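Local coordinates for protein Esterase/lipase (Uncultured bacterium, PDB 3K6K) that probably hydrolyses carboxylic ester bonds as a bacterial homologue of hormone-sensitive lipase built on the alpha/beta hydrolase fold, at residues Gly89-Gly94 with Ser185-Leu190; Pro128-Asp133 with Glu217-Gly222; Leu244-Ser249 with Ile297-His302; Asp278-His281 with Met285-Lys288. All blocks are in the same frame, centred on the assembly; numbering follows the deposited sequence.

Interaction 1. Residues Gly89-Gly94 with Ser185-Leu190; sequences GGYISG and SPFVDL
Tyr91 reaches out of one loop and meets Phe187 and Leu190 of another, with the CE1 corner of its ring making the closest approaches. CE1 of Tyr91 lies 4.3 Å from CD1 of Phe187, and both rings meet this contact obliquely, so the pair is not an aligned stack. The same Tyr91 CE1 is 4.5 Å from CD1 of Leu190, again at a slant. That leucine methyl has a second and better defined seat: CD1 rests over the centre of one face of the Phe187 ring, 3.6 Å above its plane. The methyl is therefore shared between the two aromatic rings. Phe187 carries its CG anti to the backbone N (chi1 -176°), which turns the ring toward the tyrosine loop. The contact is wholly apolar, and its three residues are buried.

Behind Tyr91 the chain folds into a tight turn. The carbonyl oxygen of Gly89 accepts the backbone N of Ile92 at 3.0 Å and the hydroxyl OG of Ser93 at 2.8 Å. The hydroxyl approaches at a C=O...donor angle of 118°, tilted 17° from the carbonyl plane. Gly89, Gly90 and Tyr91 all have positive phi, and a side chain at Gly89 would collide with Ser93 O. Phe187 is also backbone-bonded to Ser157, the likely nucleophile on its elbow. Gly89 and Gly90 end the HGGG sequence that, in the hormone-sensitive lipase family, shapes the oxyanion hole, so this apolar cluster lies beside the probable oxyanion hole and nucleophile elbow of the alpha/beta hydrolase fold.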
loop_
_atom_site.group_PDB
_atom_site.type_symbol
_atom_site.label_atom_id
_atom_site.label_comp_id
_atom_site.label_asym_id
_atom_site.label_seq_id
_atom_site.Cartn_x
_atom_site.Cartn_y
_atom_site.Cartn_z
ATOM N N GLY A 89 -10.257 -20.036 0.673
ATOM C CA GLY A 89 -10.611 -21.169 1.520
ATOM C C GLY A 89 -9.425 -22.098 1.775
ATOM O O GLY A 89 -9.579 -23.323 1.932
ATOM N N GLY A 90 -8.224 -21.531 1.831
ATOM C CA GLY A 90 -7.079 -22.306 2.274
ATOM C C GLY A 90 -6.599 -23.379 1.316
ATOM O O GLY A 90 -5.872 -24.275 1.729
ATOM N N TYR A 91 -6.994 -23.268 0.049
ATOM C CA TYR A 91 -6.778 -24.262 -0.983
ATOM C C TYR A 91 -7.540 -25.559 -0.689
ATOM O O TYR A 91 -7.401 -26.530 -1.430
ATOM C CB TYR A 91 -5.309 -24.563 -1.190
ATOM C CG TYR A 91 -4.465 -23.416 -1.722
ATOM C CD1 TYR A 91 -3.734 -22.588 -0.866
ATOM C CD2 TYR A 91 -4.378 -23.175 -3.088
ATOM C CE1 TYR A 91 -2.923 -21.574 -1.368
ATOM C CE2 TYR A 91 -3.582 -22.161 -3.597
ATOM C CZ TYR A 91 -2.866 -21.356 -2.746
ATOM O OH TYR A 91 -2.081 -20.333 -3.302
ATOM N N ILE A 92 -8.378 -25.592 0.349
ATOM C CA ILE A 92 -9.041 -26.854 0.666
ATOM C C ILE A 92 -10.554 -26.754 0.706
ATOM O O ILE A 92 -11.224 -27.771 0.890
ATOM C CB ILE A 92 -8.530 -27.494 1.995
ATOM C CG1 ILE A 92 -8.780 -26.570 3.159
ATOM C CG2 ILE A 92 -7.026 -27.775 1.952
ATOM C CD1 ILE A 92 -8.741 -27.292 4.532
ATOM N N SER A 93 -11.105 -25.555 0.544
ATOM C CA SER A 93 -12.540 -25.365 0.536
ATOM C C SER A 93 -12.897 -24.162 -0.297
ATOM O O SER A 93 -12.019 -23.460 -0.790
ATOM C CB SER A 93 -13.042 -25.152 1.936
ATOM O OG SER A 93 -12.168 -24.271 2.629
ATOM N N GLY A 94 -14.192 -23.931 -0.463
ATOM C CA GLY A 94 -14.680 -22.718 -1.008
ATOM C C GLY A 94 -15.201 -23.106 -2.360
ATOM O O GLY A 94 -14.912 -24.200 -2.801
ATOM N N SER A 185 -6.850 -9.798 0.826
ATOM C CA SER A 185 -6.203 -10.560 1.899
ATOM C C SER A 185 -5.451 -11.789 1.364
ATOM O O SER A 185 -5.679 -12.922 1.854
ATOM C CB SER A 185 -7.242 -11.082 2.908
ATOM O OG SER A 185 -7.927 -10.028 3.617
ATOM N N PRO A 186 -4.526 -11.589 0.396
ATOM C CA PRO A 186 -3.908 -12.731 -0.255
ATOM C C PRO A 186 -3.098 -13.650 0.682
ATOM O O PRO A 186 -2.415 -13.174 1.600
ATOM C CB PRO A 186 -3.017 -12.085 -1.335
ATOM C CG PRO A 186 -2.844 -10.723 -0.942
ATOM C CD PRO A 186 -3.954 -10.311 -0.059
ATOM N N PHE A 187 -3.217 -14.958 0.476
ATOM C CA PHE A 187 -2.442 -15.965 1.253
ATOM C C PHE A 187 -1.260 -16.332 0.377
ATOM O O PHE A 187 -1.421 -17.020 -0.625
ATOM C CB PHE A 187 -3.326 -17.186 1.531
ATOM C CG PHE A 187 -2.681 -18.260 2.417
ATOM C CD1 PHE A 187 -3.170 -19.550 2.397
ATOM C CD2 PHE A 187 -1.637 -17.951 3.309
ATOM C CE1 PHE A 187 -2.629 -20.519 3.182
ATOM C CE2 PHE A 187 -1.119 -18.898 4.125
ATOM C CZ PHE A 187 -1.619 -20.198 4.078
ATOM N N VAL A 188 -0.076 -15.829 0.714
ATOM C CA VAL A 188 1.015 -15.916 -0.211
ATOM C C VAL A 188 2.302 -16.389 0.407
ATOM O O VAL A 188 3.331 -16.425 -0.273
ATOM C CB VAL A 188 1.254 -14.585 -0.951
ATOM C CG1 VAL A 188 0.267 -14.449 -2.062
ATOM C CG2 VAL A 188 1.215 -13.395 0.007
ATOM N N ASP A 189 2.264 -16.744 1.684
ATOM C CA ASP A 189 3.441 -17.315 2.326
ATOM C C ASP A 189 3.070 -18.504 3.189
ATOM O O ASP A 189 2.829 -18.329 4.372
ATOM C CB ASP A 189 4.116 -16.295 3.205
ATOM C CG ASP A 189 5.494 -16.753 3.680
ATOM O OD1 ASP A 189 6.252 -15.930 4.215
ATOM O OD2 ASP A 189 5.825 -17.946 3.522
ATOM N N LEU A 190 3.036 -19.712 2.610
ATOM C CA LEU A 190 2.684 -20.920 3.369
ATOM C C LEU A 190 3.693 -21.347 4.405
ATOM O O LEU A 190 3.478 -22.351 5.113
ATOM C CB LEU A 190 2.339 -22.078 2.455
ATOM C CG LEU A 190 0.851 -21.920 2.115
ATOM C CD1 LEU A 190 0.602 -20.646 1.268
ATOM C CD2 LEU A 190 0.368 -23.175 1.370
#

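Interaction 2. Residues Pro128-Asp133 with Glu217-Gly222; sequences PAAVDD and ELYVGG
Ala130 and Val131 stand on the first turn of helix 129-145, while Tyr219 comes from the last turn of helix 209-220, so the start of one helix meets the end of another. Pro128, preceded by a cis peptide bond, occupies the N-cap position, and its carbonyl oxygen receives the N of Asp132 at 3.0 Å. Helix 209-220 is terminated by Gly221, which leaves helical geometry with positive phi.

The tyrosine bridges the gap with its far end. Its CG lies anti to the backbone N (chi1 -175°), which swings the ring out from the flank of its helix until the phenol group arrives at the two small residues. OH of Tyr219 is 3.7 Å from CG2 of Val131, with the two side chains crossing at about a right angle. It is the valine branch beside the backbone N that touches, since CG1 takes the anti position. On Ala130 the CB methyl comes obliquely to the ring, 4.4 Å from CE2 of Tyr219.

The neighbourhood closes round this tyrosine. Leu162 of helix 158-172 packs against Tyr219, Ala130 and Val131 alike, and the Tyr91 ring is stacked on that of Tyr219. Phe127 touches the ring too and is backbone-bonded to Tyr219, so the loop leading into helix 129-145 is tied to the end of helix 209-220.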
loop_
_atom_site.group_PDB
_atom_site.type_symbol
_atom_site.label_atom_id
_atom_site.label_comp_id
_atom_site.label_asym_id
_atom_site.label_seq_id
_atom_site.Cartn_x
_atom_site.Cartn_y
_atom_site.Cartn_z
ATOM N N PRO A 128 0.357 -29.275 -7.882
ATOM C CA PRO A 128 -0.042 -28.022 -8.595
ATOM C C PRO A 128 -1.437 -27.922 -9.228
ATOM O O PRO A 128 -1.637 -27.080 -10.141
ATOM C CB PRO A 128 0.937 -27.972 -9.764
ATOM C CG PRO A 128 1.111 -29.494 -10.119
ATOM C CD PRO A 128 1.183 -30.151 -8.739
ATOM N N ALA A 129 -2.377 -28.743 -8.768
ATOM C CA ALA A 129 -3.626 -28.862 -9.512
ATOM C C ALA A 129 -4.349 -27.520 -9.770
ATOM O O ALA A 129 -4.646 -27.171 -10.930
ATOM C CB ALA A 129 -4.558 -29.884 -8.860
ATOM N N ALA A 130 -4.629 -26.789 -8.692
ATOM C CA ALA A 130 -5.358 -25.498 -8.769
ATOM C C ALA A 130 -4.650 -24.469 -9.660
ATOM O O ALA A 130 -5.310 -23.745 -10.443
ATOM C CB ALA A 130 -5.575 -24.920 -7.333
ATOM N N VAL A 131 -3.323 -24.410 -9.558
ATOM C CA VAL A 131 -2.595 -23.612 -10.502
ATOM C C VAL A 131 -2.849 -23.995 -11.956
ATOM O O VAL A 131 -3.168 -23.098 -12.784
ATOM C CB VAL A 131 -1.123 -23.618 -10.239
ATOM C CG1 VAL A 131 -0.452 -22.752 -11.234
ATOM C CG2 VAL A 131 -0.836 -23.121 -8.860
ATOM N N ASP A 132 -2.749 -25.294 -12.310
ATOM C CA ASP A 132 -2.849 -25.592 -13.756
ATOM C C ASP A 132 -4.230 -25.258 -14.279
ATOM O O ASP A 132 -4.376 -24.813 -15.413
ATOM C CB ASP A 132 -2.516 -27.026 -14.111
ATOM C CG ASP A 132 -1.159 -27.456 -13.625
ATOM O OD1 ASP A 132 -1.077 -28.651 -13.288
ATOM O OD2 ASP A 132 -0.200 -26.624 -13.581
ATOM N N ASP A 133 -5.227 -25.436 -13.411
ATOM C CA ASP A 133 -6.597 -25.115 -13.682
ATOM C C ASP A 133 -6.772 -23.591 -13.979
ATOM O O ASP A 133 -7.402 -23.163 -15.014
ATOM C CB ASP A 133 -7.383 -25.511 -12.420
ATOM C CG ASP A 133 -7.786 -27.014 -12.371
ATOM O OD1 ASP A 133 -7.417 -27.798 -13.289
ATOM O OD2 ASP A 133 -8.513 -27.406 -11.398
ATOM N N GLU A 217 -0.916 -27.831 4.722
ATOM C CA GLU A 217 -0.122 -29.009 4.408
ATOM C C GLU A 217 -0.828 -29.840 3.339
ATOM O O GLU A 217 -0.192 -30.339 2.429
ATOM C CB GLU A 217 0.183 -29.833 5.650
ATOM C CG GLU A 217 1.193 -30.984 5.399
ATOM C CD GLU A 217 2.583 -30.504 4.937
ATOM O OE1 GLU A 217 2.964 -30.821 3.777
ATOM O OE2 GLU A 217 3.285 -29.809 5.727
ATOM N N LEU A 218 -2.151 -29.936 3.421
ATOM C CA LEU A 218 -2.917 -30.691 2.415
ATOM C C LEU A 218 -2.653 -30.230 0.979
ATOM O O LEU A 218 -2.687 -31.026 0.030
ATOM C CB LEU A 218 -4.422 -30.709 2.743
ATOM C CG LEU A 218 -4.765 -31.174 4.172
ATOM C CD1 LEU A 218 -6.223 -30.828 4.593
ATOM C CD2 LEU A 218 -4.440 -32.675 4.421
ATOM N N TYR A 219 -2.375 -28.943 0.821
ATOM C CA TYR A 219 -2.081 -28.405 -0.484
ATOM C C TYR A 219 -0.634 -28.678 -0.888
ATOM O O TYR A 219 -0.376 -29.108 -2.008
ATOM C CB TYR A 219 -2.330 -26.909 -0.478
ATOM C CG TYR A 219 -2.169 -26.250 -1.828
ATOM C CD1 TYR A 219 -1.259 -25.193 -2.008
ATOM C CD2 TYR A 219 -2.940 -26.674 -2.925
ATOM C CE1 TYR A 219 -1.117 -24.570 -3.246
ATOM C CE2 TYR A 219 -2.802 -26.072 -4.164
ATOM C CZ TYR A 219 -1.902 -24.998 -4.311
ATOM O OH TYR A 219 -1.786 -24.399 -5.534
ATOM N N VAL A 220 0.284 -28.412 0.037
ATOM C CA VAL A 220 1.721 -28.511 -0.182
ATOM C C VAL A 220 2.136 -29.970 -0.348
ATOM O O VAL A 220 2.527 -30.420 -1.447
ATOM C CB VAL A 220 2.478 -27.936 1.009
ATOM C CG1 VAL A 220 3.913 -28.139 0.833
ATOM C CG2 VAL A 220 2.218 -26.443 1.164
ATOM N N GLY A 221 2.046 -30.675 0.782
ATOM C CA GLY A 221 2.225 -32.130 0.926
ATOM C C GLY A 221 3.403 -32.889 0.332
ATOM O O GLY A 221 3.234 -33.709 -0.557
ATOM N N GLY A 222 4.595 -32.602 0.812
ATOM C CA GLY A 222 5.755 -33.236 0.206
ATOM C C GLY A 222 6.496 -32.128 -0.523
ATOM O O GLY A 222 7.711 -32.019 -0.356
#

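Interaction 3. Residues Leu244-Ser249 with Ile297-His302; sequences LIHVGS and IKEICH
The imidazole of His246 and the carboxylate of Glu299 are turned almost perpendicular, their planes 84° apart. Between them a water bridges, 2.8 Å from NE2 of His246, and it donates to OE2 of Glu299 at 3.0 Å. The other ring nitrogen, ND1, is hydrogen-bonded to Ser296, and the Trp276 ring meets the imidazole at about 55°. Ile300 approaches the histidine obliquely, its CG1 3.8 Å from CE1 of His246, the two side chains running past each other in opposite directions. Glu299, extended beyond CG, has Lys274 as its salt-bridge partner. Replacing His246 by a leucine would probably leave Ser296 and the bridging water without their ring-nitrogen partners and disturb the fit against Ile300. Two residues earlier on the strand, CD2 of Leu244 reaches the helix backbone, 4.0 Å from CA of Ile300.

The strand segment 244-248 and the helix segment 297-302 run antiparallel (175°), their axes 10.3 Å apart, and helix 291-305 lies over this strand on one face of the sheet. On the other face Ile245 and Val247 pack on helix 254-266, and strand 243-248 itself lies between strands 180-184 and 271-276.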
loop_
_atom_site.group_PDB
_atom_site.type_symbol
_atom_site.label_atom_id
_atom_site.label_comp_id
_atom_site.label_asym_id
_atom_site.label_seq_id
_atom_site.Cartn_x
_atom_site.Cartn_y
_atom_site.Cartn_z
ATOM N N LEU A 244 -3.450 -4.391 -7.184
ATOM C CA LEU A 244 -4.188 -3.713 -6.131
ATOM C C LEU A 244 -4.397 -4.805 -5.090
ATOM O O LEU A 244 -4.909 -5.875 -5.413
ATOM C CB LEU A 244 -5.507 -3.161 -6.653
ATOM C CG LEU A 244 -6.392 -2.418 -5.607
ATOM C CD1 LEU A 244 -5.849 -0.966 -5.209
ATOM C CD2 LEU A 244 -7.856 -2.386 -6.063
ATOM N N ILE A 245 -3.886 -4.582 -3.876
ATOM C CA ILE A 245 -4.097 -5.441 -2.706
ATOM C C ILE A 245 -4.997 -4.705 -1.664
ATOM O O ILE A 245 -4.773 -3.532 -1.306
ATOM C CB ILE A 245 -2.725 -5.883 -2.055
ATOM C CG1 ILE A 245 -1.784 -6.494 -3.087
ATOM C CG2 ILE A 245 -2.951 -6.926 -0.948
ATOM C CD1 ILE A 245 -0.445 -6.559 -2.641
ATOM N N HIS A 246 -6.067 -5.342 -1.223
ATOM C CA HIS A 246 -6.763 -4.848 -0.033
ATOM C C HIS A 246 -6.594 -5.810 1.119
ATOM O O HIS A 246 -6.418 -7.014 0.881
ATOM C CB HIS A 246 -8.221 -4.630 -0.317
ATOM C CG HIS A 246 -8.471 -3.374 -1.058
ATOM N ND1 HIS A 246 -9.721 -2.810 -1.176
ATOM C CD2 HIS A 246 -7.607 -2.520 -1.654
ATOM C CE1 HIS A 246 -9.622 -1.694 -1.873
ATOM N NE2 HIS A 246 -8.344 -1.476 -2.144
ATOM N N VAL A 247 -6.648 -5.325 2.357
ATOM C CA VAL A 247 -6.543 -6.252 3.483
ATOM C C VAL A 247 -7.025 -5.517 4.738
ATOM O O VAL A 247 -7.114 -4.269 4.738
ATOM C CB VAL A 247 -5.037 -6.766 3.599
ATOM C CG1 VAL A 247 -4.038 -5.571 3.853
ATOM C CG2 VAL A 247 -4.858 -7.884 4.608
ATOM N N GLY A 248 -7.336 -6.271 5.797
ATOM C CA GLY A 248 -7.738 -5.702 7.073
ATOM C C GLY A 248 -6.622 -5.716 8.097
ATOM O O GLY A 248 -5.615 -6.433 7.919
ATOM N N SER A 249 -6.783 -4.897 9.125
ATOM C CA SER A 249 -5.926 -4.886 10.272
ATOM C C SER A 249 -5.917 -6.196 11.043
ATOM O O SER A 249 -4.852 -6.572 11.567
ATOM C CB SER A 249 -6.364 -3.790 11.263
ATOM O OG SER A 249 -7.796 -3.604 11.236
ATOM N N ILE A 297 -15.199 -2.698 -2.076
ATOM C CA ILE A 297 -15.763 -3.123 -3.321
ATOM C C ILE A 297 -15.895 -1.953 -4.311
ATOM O O ILE A 297 -15.554 -2.072 -5.494
ATOM C CB ILE A 297 -17.048 -3.948 -3.024
ATOM C CG1 ILE A 297 -16.593 -5.375 -2.492
ATOM C CG2 ILE A 297 -17.848 -4.171 -4.243
ATOM C CD1 ILE A 297 -17.687 -6.140 -1.743
ATOM N N LYS A 298 -16.337 -0.808 -3.823
ATOM C CA LYS A 298 -16.557 0.329 -4.667
ATOM C C LYS A 298 -15.219 0.742 -5.262
ATOM O O LYS A 298 -15.122 0.903 -6.483
ATOM C CB LYS A 298 -17.176 1.476 -3.862
ATOM C CG LYS A 298 -17.947 2.534 -4.712
ATOM C CD LYS A 298 -19.476 2.151 -4.965
ATOM C CE LYS A 298 -20.468 2.642 -3.878
ATOM N NZ LYS A 298 -20.553 1.774 -2.643
ATOM N N GLU A 299 -14.195 0.864 -4.411
ATOM C CA GLU A 299 -12.875 1.262 -4.857
ATOM C C GLU A 299 -12.207 0.264 -5.813
ATOM O O GLU A 299 -11.572 0.696 -6.801
ATOM C CB GLU A 299 -11.953 1.544 -3.674
ATOM C CG GLU A 299 -12.407 2.703 -2.877
ATOM C CD GLU A 299 -11.532 3.009 -1.681
ATOM O OE1 GLU A 299 -11.905 3.974 -0.978
ATOM O OE2 GLU A 299 -10.498 2.323 -1.445
ATOM N N ILE A 300 -12.351 -1.039 -5.507
ATOM C CA ILE A 300 -11.795 -2.104 -6.318
ATOM C C ILE A 300 -12.358 -2.017 -7.707
ATOM O O ILE A 300 -11.625 -2.197 -8.694
ATOM C CB ILE A 300 -12.122 -3.505 -5.779
ATOM C CG1 ILE A 300 -11.262 -3.880 -4.548
ATOM C CG2 ILE A 300 -11.887 -4.566 -6.868
ATOM C CD1 ILE A 300 -11.953 -4.883 -3.671
ATOM N N CYS A 301 -13.664 -1.742 -7.778
ATOM C CA CYS A 301 -14.343 -1.673 -9.067
ATOM C C CYS A 301 -13.881 -0.438 -9.823
ATOM O O CYS A 301 -13.616 -0.518 -11.012
ATOM C CB CYS A 301 -15.879 -1.768 -8.937
ATOM S SG CYS A 301 -16.410 -3.492 -8.527
ATOM N N HIS A 302 -13.761 0.682 -9.136
ATOM C CA HIS A 302 -13.231 1.857 -9.776
ATOM C C HIS A 302 -11.840 1.513 -10.378
ATOM O O HIS A 302 -11.528 1.848 -11.545
ATOM C CB HIS A 302 -13.140 3.007 -8.768
ATOM C CG HIS A 302 -12.982 4.358 -9.400
ATOM N ND1 HIS A 302 -14.060 5.104 -9.846
ATOM C CD2 HIS A 302 -11.877 5.108 -9.656
ATOM C CE1 HIS A 302 -13.628 6.253 -10.346
ATOM N NE2 HIS A 302 -12.308 6.277 -10.252
HETATM O O HOH W 1 -8.120 1.250 -2.891
#

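Interaction 4. Residues Asp278-His281 with Met285-Lys288; sequences DMPH and MYGK
Pro280 and His281 face Met285 and Tyr286 across a loop that doubles back on itself: the CA atoms of Pro280 and Tyr286 are 9.6 Å apart, and those of His281 and Met285 9.1 Å. This is the loop after strand 271-276, where alpha/beta hydrolases carry their catalytic histidine. His281 has the geometry expected for that role, with ND1 hydrogen-bonded to Glu251 and the side chain touching Ser157, consistent with a Ser-His-Glu triad.

The Tyr286 ring lies between the two limbs. Its chi1 of -47° sets CG beside the backbone N and anti to the carbonyl carbon, which directs the ring at the opposite limb. There CG of Pro280 meets CD1 of Tyr286 at 4.4 Å, slantwise to the ring. The carbonyl oxygen of His281 comes instead to the ring edge, near its plane, and lies 4.0 Å from CE1 of Tyr286. One face of the same ring is covered by its neighbour in sequence, with CB of Met285 3.7 Å above the plane and over the centre. The Phe21 ring, from helix 18-30, also meets that of Tyr286, and Leu25 of the same helix contacts Pro280.

The polar link is made by one water, which donates to O of His281 at 3.0 Å and is hydrogen-bonded to OH of Tyr286 at 2.9 Å.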
loop_
_atom_site.group_PDB
_atom_site.type_symbol
_atom_site.label_atom_id
_atom_site.label_comp_id
_atom_site.label_asym_id
_atom_site.label_seq_id
_atom_site.Cartn_x
_atom_site.Cartn_y
_atom_site.Cartn_z
ATOM N N ASP A 278 -9.804 -2.170 11.697
ATOM C CA ASP A 278 -10.882 -3.008 12.301
ATOM C C ASP A 278 -11.584 -3.999 11.322
ATOM O O ASP A 278 -12.689 -4.499 11.635
ATOM C CB ASP A 278 -11.987 -2.116 12.927
ATOM C CG ASP A 278 -11.467 -1.193 14.031
ATOM O OD1 ASP A 278 -10.632 -1.610 14.854
ATOM O OD2 ASP A 278 -11.954 -0.041 14.098
ATOM N N MET A 279 -11.006 -4.257 10.149
ATOM C CA MET A 279 -11.602 -5.252 9.217
ATOM C C MET A 279 -10.940 -6.624 9.330
ATOM O O MET A 279 -9.720 -6.720 9.463
ATOM C CB MET A 279 -11.570 -4.768 7.758
ATOM C CG MET A 279 -12.520 -3.558 7.528
ATOM S SD MET A 279 -14.214 -4.145 7.844
ATOM C CE MET A 279 -14.359 -3.311 9.435
ATOM N N PRO A 280 -11.735 -7.682 9.317
ATOM C CA PRO A 280 -11.142 -9.033 9.421
ATOM C C PRO A 280 -10.819 -9.562 8.040
ATOM O O PRO A 280 -11.023 -8.861 7.037
ATOM C CB PRO A 280 -12.296 -9.856 10.016
ATOM C CG PRO A 280 -13.559 -9.213 9.295
ATOM C CD PRO A 280 -13.212 -7.724 9.448
ATOM N N HIS A 281 -10.341 -10.798 8.002
ATOM C CA HIS A 281 -9.960 -11.471 6.791
ATOM C C HIS A 281 -11.062 -11.392 5.755
ATOM O O HIS A 281 -12.214 -11.670 6.077
ATOM C CB HIS A 281 -9.733 -12.920 7.153
ATOM C CG HIS A 281 -8.898 -13.663 6.170
ATOM N ND1 HIS A 281 -7.745 -13.137 5.628
ATOM C CD2 HIS A 281 -9.044 -14.902 5.631
ATOM C CE1 HIS A 281 -7.216 -14.022 4.804
ATOM N NE2 HIS A 281 -7.979 -15.098 4.788
ATOM N N MET A 285 -16.646 -9.783 2.158
ATOM C CA MET A 285 -17.779 -10.692 2.298
ATOM C C MET A 285 -18.961 -10.137 3.136
ATOM O O MET A 285 -20.113 -10.650 3.039
ATOM C CB MET A 285 -17.363 -12.068 2.873
ATOM C CG MET A 285 -16.167 -12.676 2.211
ATOM S SD MET A 285 -16.360 -13.710 0.743
ATOM C CE MET A 285 -16.817 -15.291 1.445
ATOM N N TYR A 286 -18.691 -9.113 3.943
ATOM C CA TYR A 286 -19.617 -8.739 4.995
ATOM C C TYR A 286 -20.293 -7.364 4.829
ATOM O O TYR A 286 -20.689 -6.738 5.822
ATOM C CB TYR A 286 -18.938 -8.911 6.364
ATOM C CG TYR A 286 -18.211 -10.280 6.461
ATOM C CD1 TYR A 286 -16.826 -10.364 6.594
ATOM C CD2 TYR A 286 -18.926 -11.474 6.427
ATOM C CE1 TYR A 286 -16.183 -11.618 6.648
ATOM C CE2 TYR A 286 -18.311 -12.713 6.513
ATOM C CZ TYR A 286 -16.949 -12.793 6.619
ATOM O OH TYR A 286 -16.362 -14.032 6.638
ATOM N N GLY A 287 -20.458 -6.917 3.584
ATOM C CA GLY A 287 -21.215 -5.692 3.287
ATOM C C GLY A 287 -22.488 -5.672 4.098
ATOM O O GLY A 287 -22.850 -4.653 4.667
ATOM N N LYS A 288 -23.148 -6.819 4.221
ATOM C CA LYS A 288 -24.368 -6.868 4.997
ATOM C C LYS A 288 -24.229 -6.264 6.411
ATOM O O LYS A 288 -25.167 -5.596 6.864
ATOM C CB LYS A 288 -24.882 -8.299 5.032
ATOM C CG LYS A 288 -25.986 -8.566 6.030
ATOM C CD LYS A 288 -26.503 -10.005 5.833
ATOM C CE LYS A 288 -27.942 -10.221 6.315
ATOM N NZ LYS A 288 -28.217 -11.690 6.513
HETATM O O HOH W 2 -13.686 -14.303 5.695
#

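Interactions 1 and 4 border the presumed catalytic centre and interaction 3 lies close by, while interaction 2 lies farther out. Ser185 connects interactions 1, 3 and 4: its N is 2.8 Å from O of His246, a probable hydrogen bond, and its CB is 3.4 Å from ND1 of His281. Its hydroxyl, like the N of Gly248, is hydrogen-bonded to OE2 of Glu251, the likely triad acid. Interactions 1 and 2 join through the tyrosine stack, CD2 of Tyr91 lying 3.3 Å from CZ of Tyr219. Interaction 4 is nested within the chain loop closed by interaction 3, whereas interactions 2 and 3 have centres about 27 Å apart, on opposite sides of the chain's centre.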